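Local atomic coordinates of DegT/DnrJ/EryC1/StrS aminotransferase (Brucella abortus 2308, PDB entry 4QGR), a protein that binds pyridoxal 5'-phosphate and probably works as an aminotransferase, using that cofactor to carry amino groups from one substrate to another. Residues N26-K31 / Q249-L254; E97-A100 / E105-F108; R269-Y274 / A296-E301. All coordinates share one frame; numbering follows the deposited sequence. Where two conformers were deposited one is given.

Contact 1: N26-K31 / Q249-L254; sequences NAAISK and QAAVLL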
# COMPACT_ATOMS: atom_id res chain seq x y z
N ASN A 26 3.92 23.87 4.30
CA ASN A 26 4.29 23.73 5.71
C ASN A 26 3.08 23.78 6.63
O ASN A 26 2.96 22.97 7.55
CB ASN A 26 5.34 24.73 6.16
CG ASN A 26 6.67 24.49 5.51
OD1 ASN A 26 6.96 23.39 5.04
ND2 ASN A 26 7.48 25.51 5.45
N ALA A 27 2.19 24.74 6.38
CA ALA A 27 0.99 24.88 7.21
C ALA A 27 0.07 23.68 7.10
O ALA A 27 -0.51 23.24 8.10
CB ALA A 27 0.23 26.14 6.88
N ALA A 28 -0.08 23.17 5.88
CA ALA A 28 -1.01 22.03 5.63
C ALA A 28 -0.50 20.81 6.39
O ALA A 28 -1.27 20.11 7.03
CB ALA A 28 -1.13 21.77 4.14
N ILE A 29 0.82 20.60 6.34
CA ILE A 29 1.46 19.48 7.00
C ILE A 29 1.38 19.68 8.52
O ILE A 29 1.02 18.77 9.25
CB ILE A 29 2.93 19.33 6.51
CG1 ILE A 29 2.95 18.80 5.07
CG2 ILE A 29 3.67 18.36 7.39
CD1 ILE A 29 4.31 18.89 4.43
N SER A 30 1.68 20.89 9.00
CA SER A 30 1.64 21.15 10.43
C SER A 30 0.25 20.96 11.02
O SER A 30 0.11 20.49 12.15
CB SER A 30 2.17 22.54 10.72
OG SER A 30 3.54 22.55 10.40
N LYS A 31 -0.78 21.32 10.25
CA LYS A 31 -2.16 21.17 10.70
C LYS A 31 -2.49 19.70 10.92
O LYS A 31 -3.10 19.33 11.92
CB LYS A 31 -3.14 21.76 9.68
CG LYS A 31 -4.62 21.59 10.02
CD LYS A 31 -5.54 22.08 8.88
CE LYS A 31 -7.03 21.80 9.15
NZ LYS A 31 -7.45 20.35 9.06
N GLN A 249 -0.68 13.16 3.36
CA GLN A 249 -0.47 13.29 1.93
C GLN A 249 -1.65 13.97 1.24
O GLN A 249 -1.47 14.74 0.26
CB GLN A 249 -0.20 11.90 1.30
CG GLN A 249 1.07 11.25 1.78
CD GLN A 249 2.29 12.11 1.63
OE1 GLN A 249 2.39 12.96 0.72
NE2 GLN A 249 3.28 11.85 2.48
N ALA A 250 -2.87 13.73 1.71
CA ALA A 250 -4.04 14.49 1.17
C ALA A 250 -3.86 16.02 1.37
O ALA A 250 -4.23 16.83 0.50
CB ALA A 250 -5.33 14.02 1.77
N ALA A 251 -3.25 16.40 2.49
CA ALA A 251 -3.04 17.81 2.82
C ALA A 251 -2.04 18.42 1.84
O ALA A 251 -2.26 19.54 1.31
CB ALA A 251 -2.55 17.92 4.22
N VAL A 252 -0.97 17.69 1.55
CA VAL A 252 -0.05 18.08 0.47
C VAL A 252 -0.77 18.26 -0.87
O VAL A 252 -0.63 19.29 -1.58
CB VAL A 252 1.14 17.09 0.38
CG1 VAL A 252 1.95 17.33 -0.88
CG2 VAL A 252 2.02 17.25 1.60
N LEU A 253 -1.56 17.24 -1.23
CA LEU A 253 -2.26 17.20 -2.52
C LEU A 253 -3.27 18.34 -2.72
O LEU A 253 -3.43 18.87 -3.83
CB LEU A 253 -2.91 15.82 -2.71
CG LEU A 253 -1.89 14.75 -3.09
CD1 LEU A 253 -2.40 13.35 -2.81
CD2 LEU A 253 -1.45 14.83 -4.52
N LEU A 254 -3.89 18.75 -1.63
CA LEU A 254 -4.80 19.90 -1.69
C LEU A 254 -4.06 21.13 -2.19
O LEU A 254 -4.55 21.86 -3.02
CB LEU A 254 -5.46 20.14 -0.36
CG LEU A 254 -6.60 19.17 -0.01
CD1 LEU A 254 -6.95 19.25 1.47
CD2 LEU A 254 -7.83 19.47 -0.86
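The flat groups that A28 and A251 offer each other are peptide carbonyls, since neither ring nor amide side chain takes part. Each alanine sets its methyl against the other's carbonyl oxygen: A28 CB lies 3.8 Å from A251 O, and A251 CB is just as far, 3.8 Å, from A28 O. The arrangement is reciprocal, and the two methyls themselves meet at 4.1 Å from CB to CB. It illustrates how small residues let two helices come close, for the CA atoms of A28 and A251 are only 5.5 Å apart.

Beside this close point runs a second, wholly apolar pair. I29 and V252 lie side by side and point the same way, with I29 CG1 touching V252 CG2 at 3.9 Å and I29 CD1 reaching the same methyl at 4.0 Å. The I29 chain gets there because CG1 stands opposite the carbonyl carbon (chi1 -72°), and the V252 branch it meets, CG2, is likewise the one anti to its own carbonyl carbon.

Neighbouring turns extend the seam between helix 22-35 and the start of helix 247-278: L25 and V32 from the first pack on V252 and A251, while I248 and E255 from the second pack on I29 and A28. Helix 42-55 closes in through E43, which touches A251 and holds K31 in a salt bridge, and V33 of the second subunit rests on I29, placing the helix pair at the dimer interface.

Contact 2: E97-A100 / E105-F108; sequences EVVA and EPVF
The last turn of helix 94-101 lies beside the start of strand 105-109, bringing the CA atoms of V99 and P106 to 5.9 Å and those of A100 and E105 to 5.6 Å. This is the second half of a beta-alpha-beta unit, in which the helix crosses over from strand 83-88 and hands the chain to a parallel neighbour in the large sheet.

One side chain does most of the work. V99 points at the strand with its CG1 branch anti to the backbone N (chi1 175°), which sets that methyl over the face of the E105-P106 peptide, 3.4 Å from E105 C. The packing there is tight. Around V99, V85 of strand 83-88 and L74 of helix 68-76 complete an apolar setting between helix and sheet, and Y336 touches both A100 and P106.

The polar ends turn elsewhere: E105 forms a salt bridge with R135, whereas E97, facing away from the strand, accepts hydrogen bonds from H227 and G240 of the second subunit. The same V99 CG1 also meets the proline itself, approaching P106 N to 3.3 Å and its ring carbon CD to 3.8 Å.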
# COMPACT_ATOMS: atom_id res chain seq x y z
N GLU A 97 1.16 -6.20 -14.00
CA GLU A 97 1.43 -6.94 -12.80
C GLU A 97 0.19 -7.21 -11.97
O GLU A 97 0.04 -8.33 -11.45
CB GLU A 97 2.44 -6.17 -11.97
CG GLU A 97 2.78 -6.81 -10.64
CD GLU A 97 3.70 -5.88 -9.84
OE1 GLU A 97 3.26 -4.77 -9.50
OE2 GLU A 97 4.91 -6.24 -9.66
N VAL A 98 -0.70 -6.22 -11.87
CA VAL A 98 -1.91 -6.38 -11.05
C VAL A 98 -2.82 -7.49 -11.59
O VAL A 98 -3.49 -8.19 -10.81
CB VAL A 98 -2.71 -5.09 -10.84
CG1 VAL A 98 -1.87 -4.05 -10.12
CG2 VAL A 98 -3.29 -4.55 -12.15
N VAL A 99 -2.78 -7.69 -12.90
CA VAL A 99 -3.57 -8.72 -13.56
C VAL A 99 -3.10 -10.11 -13.11
O VAL A 99 -3.90 -10.93 -12.68
CB VAL A 99 -3.51 -8.55 -15.10
CG1 VAL A 99 -4.22 -9.70 -15.81
CG2 VAL A 99 -4.06 -7.22 -15.54
N ALA A 100 -1.78 -10.36 -13.16
CA ALA A 100 -1.18 -11.57 -12.60
C ALA A 100 -1.39 -11.76 -11.11
O ALA A 100 -1.66 -12.88 -10.63
CB ALA A 100 0.31 -11.59 -12.93
N GLU A 105 -4.64 -13.42 -16.45
CA GLU A 105 -3.48 -13.32 -17.34
C GLU A 105 -3.55 -12.05 -18.13
O GLU A 105 -4.58 -11.74 -18.70
CB GLU A 105 -3.37 -14.47 -18.34
CG GLU A 105 -3.19 -15.83 -17.74
CD GLU A 105 -2.74 -16.86 -18.76
OE1 GLU A 105 -2.35 -16.51 -19.90
OE2 GLU A 105 -2.81 -18.04 -18.44
N PRO A 106 -2.48 -11.29 -18.15
CA PRO A 106 -2.41 -10.21 -19.11
C PRO A 106 -2.22 -10.74 -20.52
O PRO A 106 -1.64 -11.83 -20.73
CB PRO A 106 -1.19 -9.40 -18.66
CG PRO A 106 -0.31 -10.41 -18.00
CD PRO A 106 -1.25 -11.42 -17.35
N VAL A 107 -2.81 -10.04 -21.47
CA VAL A 107 -2.56 -10.31 -22.89
C VAL A 107 -2.03 -9.00 -23.45
O VAL A 107 -2.71 -7.96 -23.37
CB VAL A 107 -3.83 -10.75 -23.66
CG1 VAL A 107 -3.48 -10.98 -25.12
CG2 VAL A 107 -4.47 -11.96 -22.99
N PHE A 108 -0.81 -9.03 -23.98
CA PHE A 108 -0.12 -7.81 -24.42
C PHE A 108 -0.43 -7.29 -25.82
O PHE A 108 -0.45 -8.04 -26.76
CB PHE A 108 1.40 -7.97 -24.30
CG PHE A 108 1.89 -8.07 -22.87
CD1 PHE A 108 1.85 -6.98 -22.03
CD2 PHE A 108 2.50 -9.24 -22.44
CE1 PHE A 108 2.32 -7.07 -20.73
CE2 PHE A 108 3.01 -9.32 -21.15
CZ PHE A 108 2.91 -8.22 -20.30

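Contact 3: R269-Y274 / A296-E301; sequences RIARRY and AQYSIE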
# COMPACT_ATOMS: atom_id res chain seq x y z
N ARG A 269 2.52 25.02 -22.86
CA ARG A 269 3.38 26.06 -23.47
C ARG A 269 4.79 25.53 -23.73
O ARG A 269 5.35 25.67 -24.80
CB ARG A 269 3.41 27.32 -22.60
CG ARG A 269 4.53 28.27 -22.91
CD ARG A 269 4.48 29.46 -21.95
NE ARG A 269 4.65 29.11 -20.54
CZ ARG A 269 5.80 28.80 -19.96
NH1 ARG A 269 6.92 28.69 -20.66
NH2 ARG A 269 5.82 28.54 -18.67
N ILE A 270 5.35 24.84 -22.74
CA ILE A 270 6.69 24.29 -22.83
C ILE A 270 6.81 23.19 -23.90
O ILE A 270 7.75 23.19 -24.71
CB ILE A 270 7.14 23.80 -21.42
CG1 ILE A 270 7.31 25.04 -20.51
CG2 ILE A 270 8.41 22.98 -21.51
CD1 ILE A 270 7.27 24.71 -19.02
N ALA A 271 5.83 22.28 -23.92
CA ALA A 271 5.81 21.19 -24.89
C ALA A 271 5.70 21.71 -26.29
O ALA A 271 6.36 21.20 -27.18
CB ALA A 271 4.67 20.23 -24.63
N ARG A 272 4.85 22.72 -26.50
CA ARG A 272 4.67 23.29 -27.84
C ARG A 272 5.95 23.96 -28.32
O ARG A 272 6.31 23.86 -29.49
CB ARG A 272 3.47 24.26 -27.88
CG ARG A 272 2.14 23.51 -27.82
CD ARG A 272 0.91 24.43 -27.84
NE ARG A 272 -0.34 23.67 -27.69
CZ ARG A 272 -0.96 23.01 -28.68
NH1 ARG A 272 -0.47 22.97 -29.91
NH2 ARG A 272 -2.09 22.35 -28.43
N ARG A 273 6.64 24.61 -27.41
CA ARG A 273 7.91 25.25 -27.75
C ARG A 273 8.97 24.19 -28.13
O ARG A 273 9.71 24.39 -29.11
CB ARG A 273 8.39 26.17 -26.63
CG ARG A 273 9.51 27.11 -27.05
CD ARG A 273 9.60 28.25 -26.04
NE ARG A 273 10.61 29.23 -26.45
CZ ARG A 273 11.88 29.25 -26.06
NH1 ARG A 273 12.37 28.37 -25.20
NH2 ARG A 273 12.67 30.22 -26.52
N TYR A 274 9.06 23.08 -27.40
CA TYR A 274 9.95 22.01 -27.85
C TYR A 274 9.53 21.49 -29.23
O TYR A 274 10.38 21.26 -30.10
CB TYR A 274 9.88 20.81 -26.92
CG TYR A 274 10.77 20.73 -25.70
CD1 TYR A 274 12.16 20.98 -25.75
CD2 TYR A 274 10.24 20.26 -24.49
CE1 TYR A 274 12.96 20.82 -24.63
CE2 TYR A 274 11.01 20.09 -23.37
CZ TYR A 274 12.39 20.36 -23.44
OH TYR A 274 13.16 20.14 -22.34
N ALA A 296 3.44 14.15 -18.41
CA ALA A 296 4.22 13.47 -17.41
C ALA A 296 5.65 13.30 -17.87
O ALA A 296 6.59 13.37 -17.07
CB ALA A 296 3.60 12.14 -17.09
N GLN A 297 5.82 13.04 -19.17
CA GLN A 297 7.13 13.05 -19.82
C GLN A 297 6.99 13.70 -21.19
O GLN A 297 5.91 13.63 -21.83
CB GLN A 297 7.69 11.61 -20.05
CG GLN A 297 7.73 10.77 -18.78
CD GLN A 297 8.71 11.22 -17.75
OE1 GLN A 297 9.64 11.97 -18.06
NE2 GLN A 297 8.55 10.71 -16.50
N TYR A 298 8.10 14.27 -21.67
CA TYR A 298 8.19 14.86 -23.01
C TYR A 298 9.15 13.95 -23.77
O TYR A 298 10.35 13.96 -23.53
CB TYR A 298 8.69 16.29 -22.96
CG TYR A 298 8.78 16.86 -24.38
CD1 TYR A 298 9.94 16.68 -25.15
CD2 TYR A 298 7.69 17.42 -24.98
CE1 TYR A 298 10.00 17.15 -26.47
CE2 TYR A 298 7.74 17.88 -26.31
CZ TYR A 298 8.90 17.71 -27.05
OH TYR A 298 8.98 18.16 -28.36
N SER A 299 8.58 13.09 -24.62
CA SER A 299 9.30 12.00 -25.22
C SER A 299 9.46 12.17 -26.73
O SER A 299 8.45 12.24 -27.46
CB SER A 299 8.60 10.69 -24.91
OG SER A 299 8.59 10.41 -23.50
N ILE A 300 10.72 12.15 -27.17
CA ILE A 300 11.12 12.29 -28.57
C ILE A 300 11.70 10.97 -29.06
O ILE A 300 11.96 10.08 -28.26
CB ILE A 300 12.16 13.40 -28.77
CG1 ILE A 300 13.44 13.09 -27.99
CG2 ILE A 300 11.54 14.71 -28.37
CD1 ILE A 300 14.68 13.78 -28.44
N GLU A 301 11.89 10.84 -30.36
CA GLU A 301 12.71 9.76 -30.89
C GLU A 301 13.82 10.36 -31.71
O GLU A 301 13.62 11.31 -32.44
CB GLU A 301 11.90 8.79 -31.75
CG GLU A 301 10.75 8.12 -31.02
CD GLU A 301 9.78 7.44 -31.97
OE1 GLU A 301 10.23 6.88 -32.96
OE2 GLU A 301 8.58 7.49 -31.71
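Two first torsions bring Y274 and Y298 together: Y298 sends its ring out anti to its own backbone N (chi1 179°), reaching from the strand to the helix, while Y274 carries CG opposite the carbonyl carbon (chi1 -88°), which turns its ring across the approaching one at a slant. The result is a face-to-face stack with centroids 4.4 Å apart and planes tilted by 29°. It is offset, for Y274 CD2, rather than the ring centre, sits over the middle of the Y298 ring, 3.5 Å above its plane.

The phenol end of Y298 passes beyond the Y274 ring to its root, with Y298 CZ 3.3 Å and Y298 OH 3.1 Å from Y274 CB, a close fit. In the C-terminal part of this fold type I aminotransferase architecture, the stack joins the long helix 247-278 to strand 298-301, whose antiparallel partner is strand 353-356. L356 of that partner touches both tyrosines, and helix 364-377 reaches Y274 through Q367 and I370.

Both buried hydroxyls are satisfied nearby: Y298 OH is hydrogen-bonded to N275 OD1 one residue further along the helix, and Y274 OH to the carbonyl oxygen of P357. One turn back along the helix, A271 adds a methyl contact, its CB lying 4.1 Å from Y298 CD2, and its carbonyl oxygen comes within 3.7 Å of Y298 CE2.

From the N terminus, helix 22-35 supplies the first half of contact 1, which is completed only when the chain enters helix 247-278, closing a loop of more than two hundred residues. Contact 2 nests inside that loop as a short local closure, four residues separating its segments near one edge of the large sheet, where strand 105-109 is the last but one. Contact 3 follows in series: it opens further along the same helix 247-278 that contact 1 uses, and closes on strand 298-301. None of the three touches another, and their centres are 30 to 36 Å apart. That long helix therefore links the N-terminal helices to the C-terminal part, while contacts 1 and 2 both also meet the second subunit.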